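PDB 4CIT: vanadium-dependent haloperoxidase from Zobellia galactanivorans, which binds vanadate and probably acts as an iodoperoxidase, using hydrogen peroxide to oxidise iodide. Local coordinates for residues 329-332 / 333-336; 45-48 / 49-52; 256-259 / 260-263; 245-248 / 249-253; 143-146 / 147-150. All blocks are in the same frame, centred on the assembly; numbering follows the deposited sequence. Where two conformers were deposited one is given.

Interaction 1. Residues 329-332 / 333-336; sequences WDEK and YRSN
Arg334 ties Asp330 and Glu331 into a salt-bridge network on the last turns of helix 307-335, part of the PAP2-family region that builds the vanadate pocket. Its guanidinium meets Asp330 end-on: NH1 and NH2 both converge on OD2, at 2.9 and 2.8 Å, approaching from the same face of the carboxylate while OD2 stays in the guanidinium plane. NH1 has a second acceptor in Glu331 OE1 (2.8 Å), met on its anti side but tilted out of the carboxylate plane. The bend of the arginine chain at chi3 (-57°) folds its head back over the preceding turn, and the two carboxylates would probably stabilise the charged guanidinium. Asp330 is further fixed through OD1, which accepts from Asn207.

Trp329 and Tyr333 lie alongside each other, pointing the same way, with CD1 of the indole 3.6 Å from CE2 of the phenol and the planes inclined at 44°, an oblique pairing. Trp329 NE1 and Tyr333 OH both bond to Ile202 O. Lys332 lays its CD over one face of the indole, and its NZ bonds a vanadate oxygen.

Hydroxyl and backbone bonds finish the helix. Glu331 O takes both Ser335 N and OG, the hydroxyl lying 3.0 Å away, while Lys332 O accepts from Asn336 N. A water donates to Lys332 O and, at 2.7 Å, to Ser335 OG.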
loop_
_atom_site.group_PDB
_atom_site.type_symbol
_atom_site.label_atom_id
_atom_site.label_comp_id
_atom_site.label_asym_id
_atom_site.label_seq_id
_atom_site.Cartn_x
_atom_site.Cartn_y
_atom_site.Cartn_z
ATOM N N TRP A 329 10.901 4.837 2.861
ATOM C CA TRP A 329 11.184 5.383 4.193
ATOM C C TRP A 329 12.681 5.288 4.601
ATOM O O TRP A 329 13.216 6.168 5.268
ATOM C CB TRP A 329 10.283 4.803 5.266
ATOM C CG TRP A 329 9.190 5.735 5.651
ATOM C CD1 TRP A 329 9.025 6.355 6.882
ATOM C CD2 TRP A 329 8.143 6.277 4.800
ATOM N NE1 TRP A 329 7.987 7.222 6.835
ATOM C CE2 TRP A 329 7.395 7.179 5.588
ATOM C CE3 TRP A 329 7.772 6.067 3.485
ATOM C CZ2 TRP A 329 6.300 7.852 5.091
ATOM C CZ3 TRP A 329 6.693 6.739 2.990
ATOM C CH2 TRP A 329 5.992 7.653 3.764
ATOM N N ASP A 330 13.356 4.241 4.167
ATOM C CA ASP A 330 14.814 4.095 4.270
ATOM C C ASP A 330 15.515 5.318 3.668
ATOM O O ASP A 330 16.421 5.940 4.282
ATOM C CB ASP A 330 15.331 2.763 3.591
ATOM C CG ASP A 330 16.795 2.572 3.720
ATOM O OD1 ASP A 330 17.236 2.448 4.916
ATOM O OD2 ASP A 330 17.531 2.694 2.707
ATOM N N GLU A 331 15.112 5.673 2.449
ATOM C CA GLU A 331 15.734 6.811 1.829
ATOM C C GLU A 331 15.295 8.125 2.477
ATOM O O GLU A 331 16.124 9.094 2.648
ATOM C CB GLU A 331 15.387 6.879 0.347
ATOM C CG GLU A 331 16.035 8.047 -0.413
ATOM C CD GLU A 331 17.516 8.143 -0.207
ATOM O OE1 GLU A 331 18.215 7.131 -0.011
ATOM O OE2 GLU A 331 18.043 9.297 -0.160
ATOM N N LYS A 332 14.025 8.211 2.829
ATOM C CA LYS A 332 13.568 9.504 3.396
ATOM C C LYS A 332 14.432 9.957 4.578
ATOM O O LYS A 332 14.711 11.159 4.734
ATOM C CB LYS A 332 12.079 9.470 3.843
ATOM C CG LYS A 332 11.087 9.501 2.725
ATOM C CD LYS A 332 9.601 9.434 3.149
ATOM C CE LYS A 332 8.624 9.692 2.039
ATOM N NZ LYS A 332 8.837 10.988 1.327
ATOM N N TYR A 333 14.692 9.015 5.481
ATOM C CA TYR A 333 15.396 9.280 6.713
ATOM C C TYR A 333 16.921 9.188 6.553
ATOM O O TYR A 333 17.631 9.658 7.394
ATOM C CB TYR A 333 14.774 8.524 7.929
ATOM C CG TYR A 333 13.476 9.066 8.299
ATOM C CD1 TYR A 333 13.338 10.153 9.148
ATOM C CD2 TYR A 333 12.306 8.514 7.796
ATOM C CE1 TYR A 333 12.127 10.685 9.453
ATOM C CE2 TYR A 333 11.090 9.051 8.086
ATOM C CZ TYR A 333 10.958 10.155 8.941
ATOM O OH TYR A 333 9.723 10.623 9.300
ATOM N N ARG A 334 17.414 8.727 5.416
ATOM C CA ARG A 334 18.829 8.856 5.051
ATOM C C ARG A 334 19.097 10.267 4.587
ATOM O O ARG A 334 20.018 10.924 5.090
ATOM C CB ARG A 334 19.229 7.823 4.002
ATOM C CG ARG A 334 20.603 8.028 3.331
ATOM C CD ARG A 334 21.002 7.042 2.240
ATOM N NE ARG A 334 20.959 5.715 2.792
ATOM C CZ ARG A 334 19.960 4.858 2.626
ATOM N NH1 ARG A 334 18.923 5.077 1.800
ATOM N NH2 ARG A 334 20.041 3.716 3.268
ATOM N N SER A 335 18.330 10.772 3.631
ATOM C CA SER A 335 18.581 12.075 3.020
ATOM C C SER A 335 17.976 13.241 3.891
ATOM O O SER A 335 18.494 14.371 3.880
ATOM C CB SER A 335 18.068 12.088 1.585
ATOM O OG SER A 335 16.706 11.806 1.516
ATOM N N ASN A 336 16.878 12.931 4.587
ATOM C CA ASN A 336 16.228 13.825 5.513
ATOM C C ASN A 336 16.122 15.259 4.960
ATOM O O ASN A 336 16.620 16.212 5.546
ATOM C CB ASN A 336 16.983 13.787 6.837
ATOM C CG ASN A 336 16.244 14.491 7.952
ATOM O OD1 ASN A 336 15.030 14.419 8.083
ATOM N ND2 ASN A 336 17.000 15.140 8.799
HETATM O O HOH W 1 14.478 12.949 2.576
#

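Interaction 2. Residues 45-48 / 49-52; sequences IDRV and TEIM
Ile45, Asp46, Arg47 and Val48 each offer their carbonyl to the amide four residues on, in regular alpha-helical fashion, Thr49 N lying 3.0 Å from Ile45 O. That carbonyl has a second donor: Thr49 places OG1 beside its own backbone N (chi1 -65°), and the hydroxyl gives its proton to Ile45 O at 2.9 Å. The two donors reach the oxygen from opposite faces of the carbonyl plane.

Along another side of the helix, Arg47 and Glu50 form a weak salt bridge, with NE 3.3 Å from OE1 and a bent hydrogen bond. A water in the guanidinium plane reinforces it, accepting from Arg47 NE at 2.8 Å and donating to Glu50 OE1. The arginine chain, bent at chi2 and chi3, also runs against Ile51, whose CD1 touches Arg47 CG at 3.9 Å. Beyond these bends NH1 bonds to Arg129 O of helix 128-144.

Helix 38-55 thus sits between neighbours: Val48 and Met52 pack on helix 59-80, Ile51 on helix 128-144, and Asp46 pairs with Lys297. The long direct link and the water bridge suggest that Arg47 is positioned at least as much by helix 128-144 and solvent as by Glu50.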
loop_
_atom_site.group_PDB
_atom_site.type_symbol
_atom_site.label_atom_id
_atom_site.label_comp_id
_atom_site.label_asym_id
_atom_site.label_seq_id
_atom_site.Cartn_x
_atom_site.Cartn_y
_atom_site.Cartn_z
ATOM N N ILE A 45 -11.195 -6.499 3.093
ATOM C CA ILE A 45 -10.211 -5.469 2.776
ATOM C C ILE A 45 -10.907 -4.067 2.830
ATOM O O ILE A 45 -10.330 -3.129 3.310
ATOM C CB ILE A 45 -9.545 -5.764 1.395
ATOM C CG1 ILE A 45 -8.752 -7.078 1.443
ATOM C CG2 ILE A 45 -8.686 -4.620 0.939
ATOM C CD1 ILE A 45 -8.175 -7.552 0.166
ATOM N N ASP A 46 -12.153 -3.934 2.348
ATOM C CA ASP A 46 -12.897 -2.675 2.453
ATOM C C ASP A 46 -13.142 -2.293 3.917
ATOM O O ASP A 46 -12.987 -1.123 4.250
ATOM C CB ASP A 46 -14.294 -2.798 1.830
ATOM C CG ASP A 46 -14.312 -2.853 0.271
ATOM O OD1 ASP A 46 -13.274 -2.504 -0.359
ATOM O OD2 ASP A 46 -15.404 -3.302 -0.302
ATOM N N ARG A 47 -13.489 -3.282 4.781
ATOM C CA ARG A 47 -13.724 -2.950 6.164
ATOM C C ARG A 47 -12.413 -2.511 6.828
ATOM O O ARG A 47 -12.379 -1.562 7.620
ATOM C CB ARG A 47 -14.313 -4.136 6.914
ATOM C CG ARG A 47 -14.648 -3.924 8.387
ATOM C CD ARG A 47 -15.494 -2.725 8.681
ATOM N NE ARG A 47 -16.802 -2.784 8.024
ATOM C CZ ARG A 47 -17.883 -3.374 8.561
ATOM N NH1 ARG A 47 -17.854 -3.930 9.777
ATOM N NH2 ARG A 47 -19.033 -3.337 7.903
ATOM N N VAL A 48 -11.332 -3.226 6.577
ATOM C CA VAL A 48 -10.056 -2.863 7.229
ATOM C C VAL A 48 -9.606 -1.475 6.775
ATOM O O VAL A 48 -9.045 -0.706 7.580
ATOM C CB VAL A 48 -9.004 -3.991 7.164
ATOM C CG1 VAL A 48 -8.340 -3.926 5.881
ATOM C CG2 VAL A 48 -7.990 -3.862 8.346
ATOM N N THR A 49 -9.868 -1.182 5.533
ATOM C CA THR A 49 -9.606 0.127 4.983
ATOM C C THR A 49 -10.326 1.219 5.775
ATOM O O THR A 49 -9.723 2.297 6.191
ATOM C CB THR A 49 -9.874 0.185 3.456
ATOM O OG1 THR A 49 -8.946 -0.676 2.771
ATOM C CG2 THR A 49 -9.625 1.533 2.921
ATOM N N GLU A 50 -11.595 0.996 5.973
ATOM C CA GLU A 50 -12.425 1.956 6.728
ATOM C C GLU A 50 -11.948 2.115 8.168
ATOM O O GLU A 50 -11.807 3.245 8.664
ATOM C CB GLU A 50 -13.876 1.498 6.737
ATOM C CG GLU A 50 -14.516 1.528 5.380
ATOM C CD GLU A 50 -15.720 0.560 5.275
ATOM O OE1 GLU A 50 -16.144 -0.028 6.292
ATOM O OE2 GLU A 50 -16.240 0.353 4.154
ATOM N N ILE A 51 -11.570 1.009 8.791
ATOM C CA ILE A 51 -11.098 1.046 10.154
ATOM C C ILE A 51 -9.771 1.806 10.274
ATOM O O ILE A 51 -9.542 2.548 11.238
ATOM C CB ILE A 51 -10.974 -0.363 10.740
ATOM C CG1 ILE A 51 -12.367 -1.042 10.667
ATOM C CG2 ILE A 51 -10.314 -0.316 12.147
ATOM C CD1 ILE A 51 -12.321 -2.511 11.147
ATOM N N MET A 52 -8.891 1.599 9.295
ATOM C CA MET A 52 -7.631 2.319 9.201
ATOM C C MET A 52 -7.744 3.814 9.229
ATOM O O MET A 52 -6.945 4.478 9.909
ATOM C CB MET A 52 -6.843 1.879 7.927
ATOM C CG MET A 52 -5.968 0.666 8.220
ATOM S SD MET A 52 -4.860 0.392 6.743
ATOM C CE MET A 52 -5.892 0.642 5.391
HETATM O O HOH W 2 -17.254 -2.040 5.341
#

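Interaction 3. Residues 256-259 / 260-263; sequences SSEE and IQIA
In one conformer of Gln261, the carboxylate of Glu258 stands almost perpendicular to the glutamine's side-chain amide, the two planes 89° apart, and sets its OE1 over one face of that amide, 3.4 Å from CD. At the amide's edge, Gln261 NE2 of this conformer donates in plane to Ser256 O at 3.3 Å, nearly in line with the carbonyl. Since OE1 sits above the amide rather than in front of an N-H, the glutamate makes no hydrogen bond to it. Glu258 turns its other oxygen, OE2, to a salt bridge with Arg402 of strand 402-404.

This is the N-terminal end of helix 258-266, with Ser257 at the N-cap. The capping bond from Ile260 N to Ser257 OG is weak, at 3.5 Å, and so are those from the amides of Ile260 and Gln261 to Ser257 O. The serine hydroxyl is itself a donor, to the anti lone pair of Glu259 OE1 at 3.2 Å; the bend of Glu259 at chi2 (80°) brings its carboxylate back to the cap. Regular helical bonding follows, from Ile262 N to Glu258 O and from Ala263 N to Glu259 O.

On the inner side Ile262 faces helix 407-420, touching Glu413, Ser417 and Tyr420. Its terminal methyl also leans on the bent glutamate chain, CD1 resting 3.8 Å from Glu258 CG.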
loop_
_atom_site.group_PDB
_atom_site.type_symbol
_atom_site.label_atom_id
_atom_site.label_comp_id
_atom_site.label_asym_id
_atom_site.label_seq_id
_atom_site.Cartn_x
_atom_site.Cartn_y
_atom_site.Cartn_z
ATOM N N SER A 256 -10.869 25.752 -11.472
ATOM C CA SER A 256 -11.209 24.741 -12.483
ATOM C C SER A 256 -10.094 23.665 -12.773
ATOM O O SER A 256 -10.402 22.488 -13.095
ATOM C CB SER A 256 -11.568 25.466 -13.799
ATOM O OG SER A 256 -10.816 26.665 -13.922
ATOM N N SER A 257 -8.827 24.075 -12.632
ATOM C CA SER A 257 -7.741 23.477 -13.414
ATOM C C SER A 257 -7.627 21.987 -13.175
ATOM O O SER A 257 -7.917 21.477 -12.104
ATOM C CB SER A 257 -6.435 24.226 -13.213
ATOM O OG SER A 257 -5.611 23.665 -12.220
ATOM N N GLU A 258 -7.263 21.294 -14.215
ATOM C CA GLU A 258 -7.124 19.872 -14.151
ATOM C C GLU A 258 -6.038 19.503 -13.140
ATOM O O GLU A 258 -6.146 18.465 -12.441
ATOM C CB GLU A 258 -6.838 19.383 -15.534
ATOM C CG GLU A 258 -6.493 17.911 -15.701
ATOM C CD GLU A 258 -7.654 16.958 -15.555
ATOM O OE1 GLU A 258 -8.684 17.358 -14.970
ATOM O OE2 GLU A 258 -7.508 15.790 -16.029
ATOM N N GLU A 259 -5.026 20.369 -12.983
ATOM C CA GLU A 259 -3.905 20.047 -12.072
ATOM C C GLU A 259 -4.319 19.952 -10.652
ATOM O O GLU A 259 -3.858 19.098 -9.850
ATOM C CB GLU A 259 -2.825 21.097 -12.215
ATOM C CG GLU A 259 -2.071 21.048 -13.519
ATOM C CD GLU A 259 -2.794 21.682 -14.678
ATOM O OE1 GLU A 259 -3.841 22.332 -14.499
ATOM O OE2 GLU A 259 -2.292 21.514 -15.760
ATOM N N ILE A 260 -5.263 20.822 -10.274
ATOM C CA ILE A 260 -5.746 20.797 -8.961
ATOM C C ILE A 260 -6.595 19.540 -8.721
ATOM O O ILE A 260 -6.487 18.890 -7.672
ATOM C CB ILE A 260 -6.605 22.014 -8.627
ATOM C CG1 ILE A 260 -5.732 23.221 -8.526
ATOM C CG2 ILE A 260 -7.270 21.860 -7.287
ATOM C CD1 ILE A 260 -6.573 24.450 -8.176
ATOM N N GLN A 261 -7.368 19.148 -9.706
ATOM C CA GLN A 261 -8.158 17.864 -9.618
ATOM C C GLN A 261 -7.256 16.655 -9.453
ATOM O O GLN A 261 -7.576 15.745 -8.719
ATOM C CB GLN A 261 -8.927 17.594 -10.925
ATOM C CG GLN A 261 -10.079 18.531 -11.200
ATOM C CD GLN A 261 -10.796 18.219 -12.507
ATOM O OE1 GLN A 261 -11.201 17.071 -12.781
ATOM N NE2 GLN A 261 -10.956 19.262 -13.351
ATOM N N ILE A 262 -6.141 16.662 -10.160
ATOM C CA ILE A 262 -5.168 15.525 -10.149
ATOM C C ILE A 262 -4.508 15.497 -8.791
ATOM O O ILE A 262 -4.418 14.460 -8.151
ATOM C CB ILE A 262 -4.196 15.626 -11.308
ATOM C CG1 ILE A 262 -4.961 15.326 -12.647
ATOM C CG2 ILE A 262 -2.953 14.765 -11.019
ATOM C CD1 ILE A 262 -4.164 15.550 -13.949
ATOM N N ALA A 263 -4.058 16.664 -8.288
ATOM C CA ALA A 263 -3.433 16.742 -6.971
ATOM C C ALA A 263 -4.362 16.189 -5.883
ATOM O O ALA A 263 -3.941 15.428 -5.030
ATOM C CB ALA A 263 -3.029 18.187 -6.617
#

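Interaction 4. Residues 245-248 / 249-253; sequences DVRN and KITEE
Val246 and Ile250 form the close-packed side of this helical segment. They lie alongside each other and point the same way, CG1 of the valine 4.0 Å from CD1 of the isoleucine. Val246 also touches Met419, and Ile250, buried, meets Tyr420, so this pair presses on helix 407-420. Beneath them the helix is well formed, each carbonyl from Asp245 to Asn248 accepting from the amide four residues on.

Arg247 and Thr251 meet on an adjoining side. The arginine chain bends at chi2 (-81°), bringing NH1 to within 2.7 Å of Thr251 OG1. The hydroxyl lies over one face of the guanidinium, not in front of an N-H, so the approach is no hydrogen bond despite its shortness. What fixes the head lies beyond the helix: NE bonds to Lys353 O, and the chain touches Trp352 and Val355.

All this belongs to the last turns of helix 235-253, whose end leads through a short connection into helix 258-266; Ile250 packs on Glu259 and Ile260 of that helix and on Ser257, its N-cap.

In contrast to the apolar pair pressed on helix 407-420, the solvent side is polar and bridged by water. A water links Asn248 OD1, to which it donates at 2.6 Å, and Thr251 OG1, 2.9 Å away. Lys249 stretches out fully from the surface, grazing Asp245 O with CG at 3.3 Å; its NZ stays 6.4 Å from Asp245 OD2, whose salt-bridge partner is Lys241. Glu252, also exposed, runs back along the helix until OE2 lies 3.3 Å from Asn248 O, a meeting of two acceptors.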
loop_
_atom_site.group_PDB
_atom_site.type_symbol
_atom_site.label_atom_id
_atom_site.label_comp_id
_atom_site.label_asym_id
_atom_site.label_seq_id
_atom_site.Cartn_x
_atom_site.Cartn_y
_atom_site.Cartn_z
ATOM N N ASP A 245 6.960 27.910 -9.342
ATOM C CA ASP A 245 6.394 28.355 -10.628
ATOM C C ASP A 245 5.139 27.552 -11.072
ATOM O O ASP A 245 4.126 28.100 -11.528
ATOM C CB ASP A 245 7.408 28.327 -11.811
ATOM C CG ASP A 245 8.501 29.395 -11.683
ATOM O OD1 ASP A 245 8.336 30.367 -10.886
ATOM O OD2 ASP A 245 9.534 29.288 -12.370
ATOM N N VAL A 246 5.203 26.224 -10.955
ATOM C CA VAL A 246 4.031 25.412 -11.187
ATOM C C VAL A 246 2.840 25.856 -10.368
ATOM O O VAL A 246 1.707 25.882 -10.856
ATOM C CB VAL A 246 4.354 23.894 -10.969
ATOM C CG1 VAL A 246 3.095 23.008 -10.923
ATOM C CG2 VAL A 246 5.254 23.428 -12.024
ATOM N N ARG A 247 3.019 26.075 -9.050
ATOM C CA ARG A 247 1.930 26.456 -8.183
ATOM C C ARG A 247 1.380 27.781 -8.658
ATOM O O ARG A 247 0.134 27.938 -8.769
ATOM C CB ARG A 247 2.443 26.548 -6.721
ATOM C CG ARG A 247 1.322 26.690 -5.745
ATOM C CD ARG A 247 0.779 28.078 -5.614
ATOM N NE ARG A 247 -0.440 27.839 -4.781
ATOM C CZ ARG A 247 -1.668 27.565 -5.206
ATOM N NH1 ARG A 247 -1.996 27.571 -6.490
ATOM N NH2 ARG A 247 -2.608 27.363 -4.323
ATOM N N ASN A 248 2.267 28.683 -9.021
ATOM C CA ASN A 248 1.787 30.032 -9.493
ATOM C C ASN A 248 1.040 29.978 -10.820
ATOM O O ASN A 248 0.048 30.722 -10.980
ATOM C CB ASN A 248 2.926 31.055 -9.536
ATOM C CG ASN A 248 3.468 31.401 -8.134
ATOM O OD1 ASN A 248 2.795 31.167 -7.131
ATOM N ND2 ASN A 248 4.717 31.808 -8.063
ATOM N N LYS A 249 1.437 29.098 -11.755
ATOM C CA LYS A 249 0.644 28.810 -12.971
ATOM C C LYS A 249 -0.719 28.233 -12.682
ATOM O O LYS A 249 -1.730 28.650 -13.287
ATOM C CB LYS A 249 1.431 27.889 -13.867
ATOM C CG LYS A 249 2.632 28.577 -14.474
ATOM C CD LYS A 249 3.377 27.624 -15.395
ATOM C CE LYS A 249 4.615 28.290 -15.975
ATOM N NZ LYS A 249 5.367 27.346 -16.866
ATOM N N ILE A 250 -0.820 27.321 -11.694
ATOM C CA ILE A 250 -2.066 26.840 -11.256
ATOM C C ILE A 250 -2.977 27.938 -10.714
ATOM O O ILE A 250 -4.156 27.992 -11.066
ATOM C CB ILE A 250 -1.863 25.650 -10.265
ATOM C CG1 ILE A 250 -1.251 24.519 -11.051
ATOM C CG2 ILE A 250 -3.156 25.243 -9.674
ATOM C CD1 ILE A 250 -0.791 23.367 -10.153
ATOM N N THR A 251 -2.430 28.786 -9.863
ATOM C CA THR A 251 -3.151 30.000 -9.400
ATOM C C THR A 251 -3.683 30.780 -10.590
ATOM O O THR A 251 -4.850 31.186 -10.563
ATOM C CB THR A 251 -2.267 30.880 -8.504
ATOM O OG1 THR A 251 -1.867 30.091 -7.363
ATOM C CG2 THR A 251 -2.992 32.222 -8.044
ATOM N N GLU A 252 -2.836 31.039 -11.587
ATOM C CA GLU A 252 -3.228 31.885 -12.738
ATOM C C GLU A 252 -4.376 31.204 -13.500
ATOM O O GLU A 252 -5.268 31.918 -13.976
ATOM C CB GLU A 252 -2.064 32.238 -13.705
ATOM C CG GLU A 252 -0.793 32.878 -13.134
ATOM C CD GLU A 252 0.522 32.505 -13.919
ATOM O OE1 GLU A 252 0.454 32.181 -15.141
ATOM O OE2 GLU A 252 1.645 32.504 -13.321
ATOM N N GLU A 253 -4.437 29.862 -13.569
ATOM C CA GLU A 253 -5.571 29.183 -14.246
ATOM C C GLU A 253 -6.889 29.117 -13.478
ATOM O O GLU A 253 -7.936 28.972 -14.099
ATOM C CB GLU A 253 -5.261 27.751 -14.554
ATOM C CG GLU A 253 -4.114 27.571 -15.485
ATOM C CD GLU A 253 -3.719 26.109 -15.602
ATOM O OE1 GLU A 253 -3.955 25.324 -14.641
ATOM O OE2 GLU A 253 -3.152 25.754 -16.648
HETATM O O HOH W 3 0.436 31.284 -5.989
#

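Interaction 5. Residues 143-146 / 147-150; sequences GKNP and VLFS
An extended backbone at Asn145 (phi -158°), together with a chi1 of -166° that swings CG to the side remote from its own N, carries the amide of Asn145 forward over the first turn of the next helix, against Leu148. There OD1 accepts from Leu148 N at 3.1 Å. The bond is straight at the hydrogen, but the donor stands well above the amide plane, 56° out of it. The same placement sets the amide across the leucine at a slant: Asn145 CG and Leu148 CB come within 3.3 Å, and ND2 is 3.7 Å from CD2.

OD1 serves a second group through solvent. A water donates to it at 3.1 Å and accepts from Val147 N at 3.0 Å, so that this early amide of the helix is also provided for. Asn145 ND2 in turn bonds to Glu32 O, which holds the amide from its other end and fixes its rotation.

Main-chain bonding begins at once, Phe149 N reaching Asn145 O and Ser150 N reaching Pro146 O, both at 2.8 Å. Phe149 points back to helix 128-144, where its ring meets Tyr138 edge-to-face.

Asn145 both ends the helical run of 128-144 and opens helix 146-167. Its side chain bonded to the amide three residues on, with proline directly after it at N1, is the classical asparagine N-cap, here at the junction of two successive helices.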
loop_
_atom_site.group_PDB
_atom_site.type_symbol
_atom_site.label_atom_id
_atom_site.label_comp_id
_atom_site.label_asym_id
_atom_site.label_seq_id
_atom_site.Cartn_x
_atom_site.Cartn_y
_atom_site.Cartn_z
ATOM N N GLY A 143 -25.366 -21.012 9.902
ATOM C CA GLY A 143 -26.750 -21.369 9.617
ATOM C C GLY A 143 -27.011 -22.326 8.483
ATOM O O GLY A 143 -27.971 -23.099 8.563
ATOM N N LYS A 144 -26.203 -22.302 7.432
ATOM C CA LYS A 144 -26.370 -23.103 6.266
ATOM C C LYS A 144 -25.748 -24.487 6.430
ATOM O O LYS A 144 -26.265 -25.456 5.921
ATOM C CB LYS A 144 -25.586 -22.499 5.091
ATOM C CG LYS A 144 -26.093 -21.203 4.566
ATOM C CD LYS A 144 -25.360 -20.873 3.269
ATOM C CE LYS A 144 -25.834 -21.770 2.118
ATOM N NZ LYS A 144 -25.684 -20.938 0.892
ATOM N N ASN A 145 -24.597 -24.529 7.079
ATOM C CA ASN A 145 -23.794 -25.764 7.219
ATOM C C ASN A 145 -22.838 -25.651 8.425
ATOM O O ASN A 145 -21.629 -25.353 8.313
ATOM C CB ASN A 145 -23.071 -26.082 5.905
ATOM C CG ASN A 145 -22.515 -27.496 5.876
ATOM O OD1 ASN A 145 -22.219 -28.095 6.919
ATOM N ND2 ASN A 145 -22.253 -27.972 4.690
ATOM N N PRO A 146 -23.349 -25.937 9.615
ATOM C CA PRO A 146 -22.597 -25.791 10.809
ATOM C C PRO A 146 -21.333 -26.614 10.894
ATOM O O PRO A 146 -20.328 -26.072 11.461
ATOM C CB PRO A 146 -23.587 -26.167 11.955
ATOM C CG PRO A 146 -24.852 -26.526 11.311
ATOM C CD PRO A 146 -24.769 -26.327 9.855
ATOM N N VAL A 147 -21.378 -27.872 10.445
ATOM C CA VAL A 147 -20.203 -28.728 10.485
ATOM C C VAL A 147 -19.099 -28.245 9.513
ATOM O O VAL A 147 -17.935 -28.105 9.953
ATOM C CB VAL A 147 -20.499 -30.194 10.257
ATOM C CG1 VAL A 147 -19.176 -30.947 10.231
ATOM C CG2 VAL A 147 -21.382 -30.679 11.463
ATOM N N LEU A 148 -19.465 -27.928 8.267
ATOM C CA LEU A 148 -18.528 -27.393 7.320
ATOM C C LEU A 148 -17.940 -26.056 7.854
ATOM O O LEU A 148 -16.715 -25.793 7.697
ATOM C CB LEU A 148 -19.198 -27.166 5.998
ATOM C CG LEU A 148 -18.283 -26.612 4.910
ATOM C CD1 LEU A 148 -17.136 -27.569 4.618
ATOM C CD2 LEU A 148 -19.109 -26.333 3.656
ATOM N N PHE A 149 -18.789 -25.209 8.400
ATOM C CA PHE A 149 -18.365 -23.928 8.951
ATOM C C PHE A 149 -17.398 -24.108 10.086
ATOM O O PHE A 149 -16.302 -23.549 10.053
ATOM C CB PHE A 149 -19.552 -23.090 9.418
ATOM C CG PHE A 149 -19.185 -21.963 10.353
ATOM C CD1 PHE A 149 -18.495 -20.842 9.855
ATOM C CD2 PHE A 149 -19.451 -22.006 11.723
ATOM C CE1 PHE A 149 -18.148 -19.799 10.714
ATOM C CE2 PHE A 149 -19.003 -20.991 12.584
ATOM C CZ PHE A 149 -18.428 -19.881 12.048
ATOM N N SER A 150 -17.739 -24.972 11.041
ATOM C CA SER A 150 -16.888 -25.212 12.171
ATOM C C SER A 150 -15.457 -25.714 11.787
ATOM O O SER A 150 -14.400 -25.208 12.307
ATOM C CB SER A 150 -17.535 -26.266 13.108
ATOM O OG SER A 150 -16.670 -26.364 14.240
HETATM O O HOH W 4 -23.675 -29.450 9.305
#

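How the interactions relate
The five contacts follow one another along a largely helical chain in the order interaction 2, 5, 4, 3, 1, each local to a helix or its end. Interactions 3 and 4 touch, their centres 11 Å apart: helices 235-253 and 258-266 are successive in the chain, and Glu253 OE1 and Glu259 OE1, like charges, come within 3.0 Å. Interaction 1, on helix 307-335, contributes Lys332 to the vanadate site and lies about 29 Å, centre to centre, from both. Interaction 2 is nearest the chain's centre, on the opposite side from interaction 1. Interaction 5 is remote, its centre 51 Å from that of interaction 1, marking a helix junction far from the vanadate-binding end.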